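Local coordinates for protein agrin (Gallus gallus, PDB 1PZ7) that is a basal lamina protein whose laminin G domain binds calcium and whose function is modulated by alternative splicing and calcium binding, at residues V104-N109 with L125-E130. Residues are numbered along the deposited sequence; the frame is centred on the assembly and turned at random.
Sequences VPINTN and LQVGNE
The carboxylate of Glu130 carries the methyl CG2 of Val104 over one face. Val104 CG2 lies almost straight above Glu130 CD, at 3.7 Å, and about equally far from both oxygens. Both carboxylate oxygens take hydrogen bonds. The anti lone pair of Glu130 OE2 takes the backbone N-H of Val127, with Val127 N to Glu130 OE2 at 2.8 Å and an angle of 159°. Ser102 OG also bonds OE2, and Thr103 OG1 bonds OE1. These bonds fix the rotation of the carboxylate. Glu130 CG sits between the backbone N and the carbonyl carbon (chi1 77°), and the chain then runs extended back to Val127. Residues 127-130 form a type II' beta turn, with Gly128 at its second position. The site joins the two sheets of the laminin G beta-sandwich. Strand 98-103 ends one sheet just before Val104, and strand 122-127 belongs to the other. Val104 CG2 also touches Val127 O, at 3.4 Å. Val104 CB packs on Val127 CG1 at 3.9 Å. Val127 CG1 is anti to its own N (chi1 -179°), and Ile106 CD1 meets this Val127 methyl at 4.1 Å. Val87 of the first sheet and Thr112 of the second touch both Ile106 and Val127.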
loop_
_atom_site.group_PDB
_atom_site.type_symbol
_atom_site.label_atom_id
_atom_site.label_comp_id
_atom_site.label_asym_id
_atom_site.label_seq_id
_atom_site.Cartn_x
_atom_site.Cartn_y
_atom_site.Cartn_z
ATOM N N VAL A 104 -10.800 11.470 -5.650
ATOM C CA VAL A 104 -10.909 12.229 -4.408
ATOM C C VAL A 104 -9.605 12.909 -4.015
ATOM O O VAL A 104 -8.618 12.241 -3.750
ATOM C CB VAL A 104 -11.323 11.302 -3.254
ATOM C CG1 VAL A 104 -11.366 12.059 -1.934
ATOM C CG2 VAL A 104 -12.664 10.654 -3.552
ATOM N N PRO A 105 -9.569 14.235 -3.973
ATOM C CA PRO A 105 -8.352 14.899 -3.512
ATOM C C PRO A 105 -8.000 14.392 -2.121
ATOM O O PRO A 105 -8.819 14.462 -1.208
ATOM C CB PRO A 105 -8.750 16.373 -3.493
ATOM C CG PRO A 105 -9.810 16.467 -4.530
ATOM C CD PRO A 105 -10.611 15.205 -4.355
ATOM N N ILE A 106 -6.789 13.872 -1.965
ATOM C CA ILE A 106 -6.391 13.248 -0.707
ATOM C C ILE A 106 -5.689 14.188 0.271
ATOM O O ILE A 106 -5.684 13.945 1.477
ATOM C CB ILE A 106 -5.467 12.035 -1.001
ATOM C CG1 ILE A 106 -5.304 11.153 0.242
ATOM C CG2 ILE A 106 -4.101 12.494 -1.474
ATOM C CD1 ILE A 106 -6.582 10.486 0.707
ATOM N N ASN A 107 -5.114 15.263 -0.253
ATOM C CA ASN A 107 -4.270 16.159 0.532
ATOM C C ASN A 107 -5.017 17.241 1.314
ATOM O O ASN A 107 -4.566 18.385 1.387
ATOM C CB ASN A 107 -3.244 16.813 -0.396
ATOM C CG ASN A 107 -3.883 17.409 -1.633
ATOM O OD1 ASN A 107 -4.641 16.742 -2.338
ATOM N ND2 ASN A 107 -3.594 18.675 -1.893
ATOM N N THR A 108 -6.139 16.867 1.921
ATOM C CA THR A 108 -6.970 17.808 2.674
ATOM C C THR A 108 -6.584 17.917 4.144
ATOM O O THR A 108 -7.156 18.721 4.876
ATOM C CB THR A 108 -8.423 17.345 2.635
ATOM O OG1 THR A 108 -8.500 16.019 3.179
ATOM C CG2 THR A 108 -8.924 17.206 1.201
ATOM N N ASN A 109 -5.640 17.087 4.573
ATOM C CA ASN A 109 -5.233 17.005 5.969
ATOM C C ASN A 109 -6.388 16.586 6.878
ATOM O O ASN A 109 -6.442 16.963 8.043
ATOM C CB ASN A 109 -4.602 18.311 6.458
ATOM C CG ASN A 109 -3.583 18.079 7.553
ATOM O OD1 ASN A 109 -2.964 17.015 7.619
ATOM N ND2 ASN A 109 -3.401 19.067 8.419
ATOM N N LEU A 125 -10.749 0.436 -6.330
ATOM C CA LEU A 125 -10.197 1.447 -5.452
ATOM C C LEU A 125 -11.296 2.423 -5.074
ATOM O O LEU A 125 -11.990 2.960 -5.940
ATOM C CB LEU A 125 -9.060 2.195 -6.142
ATOM C CG LEU A 125 -8.461 3.358 -5.351
ATOM C CD1 LEU A 125 -7.803 2.873 -4.057
ATOM C CD2 LEU A 125 -7.455 4.102 -6.205
ATOM N N GLN A 126 -11.468 2.639 -3.775
ATOM C CA GLN A 126 -12.459 3.588 -3.288
ATOM C C GLN A 126 -11.880 4.425 -2.176
ATOM O O GLN A 126 -11.559 3.909 -1.108
ATOM C CB GLN A 126 -13.721 2.893 -2.762
ATOM C CG GLN A 126 -14.737 3.897 -2.204
ATOM C CD GLN A 126 -15.942 3.265 -1.535
ATOM O OE1 GLN A 126 -16.748 3.968 -0.915
ATOM N NE2 GLN A 126 -16.072 1.952 -1.650
ATOM N N VAL A 127 -11.768 5.724 -2.422
ATOM C CA VAL A 127 -11.318 6.656 -1.408
ATOM C C VAL A 127 -12.560 7.411 -0.943
ATOM O O VAL A 127 -13.380 7.833 -1.762
ATOM C CB VAL A 127 -10.266 7.623 -1.970
ATOM C CG1 VAL A 127 -9.782 8.582 -0.897
ATOM C CG2 VAL A 127 -9.097 6.842 -2.548
ATOM N N GLY A 128 -12.730 7.559 0.365
ATOM C CA GLY A 128 -13.909 8.233 0.875
ATOM C C GLY A 128 -15.162 7.511 0.419
ATOM O O GLY A 128 -15.227 6.282 0.467
ATOM N N ASN A 129 -16.156 8.267 -0.038
ATOM C CA ASN A 129 -17.412 7.677 -0.491
ATOM C C ASN A 129 -17.596 7.729 -2.009
ATOM O O ASN A 129 -18.716 7.623 -2.506
ATOM C CB ASN A 129 -18.597 8.357 0.206
ATOM C CG ASN A 129 -18.501 8.283 1.717
ATOM O OD1 ASN A 129 -18.500 7.196 2.300
ATOM N ND2 ASN A 129 -18.410 9.443 2.363
ATOM N N GLU A 130 -16.503 7.874 -2.753
ATOM C CA GLU A 130 -16.598 7.933 -4.207
ATOM C C GLU A 130 -17.077 6.595 -4.756
ATOM O O GLU A 130 -16.970 5.571 -4.086
ATOM C CB GLU A 130 -15.238 8.279 -4.824
ATOM C CG GLU A 130 -14.252 7.118 -4.854
ATOM C CD GLU A 130 -12.914 7.493 -5.457
ATOM O OE1 GLU A 130 -12.880 8.203 -6.491
ATOM O OE2 GLU A 130 -11.885 7.064 -4.895
#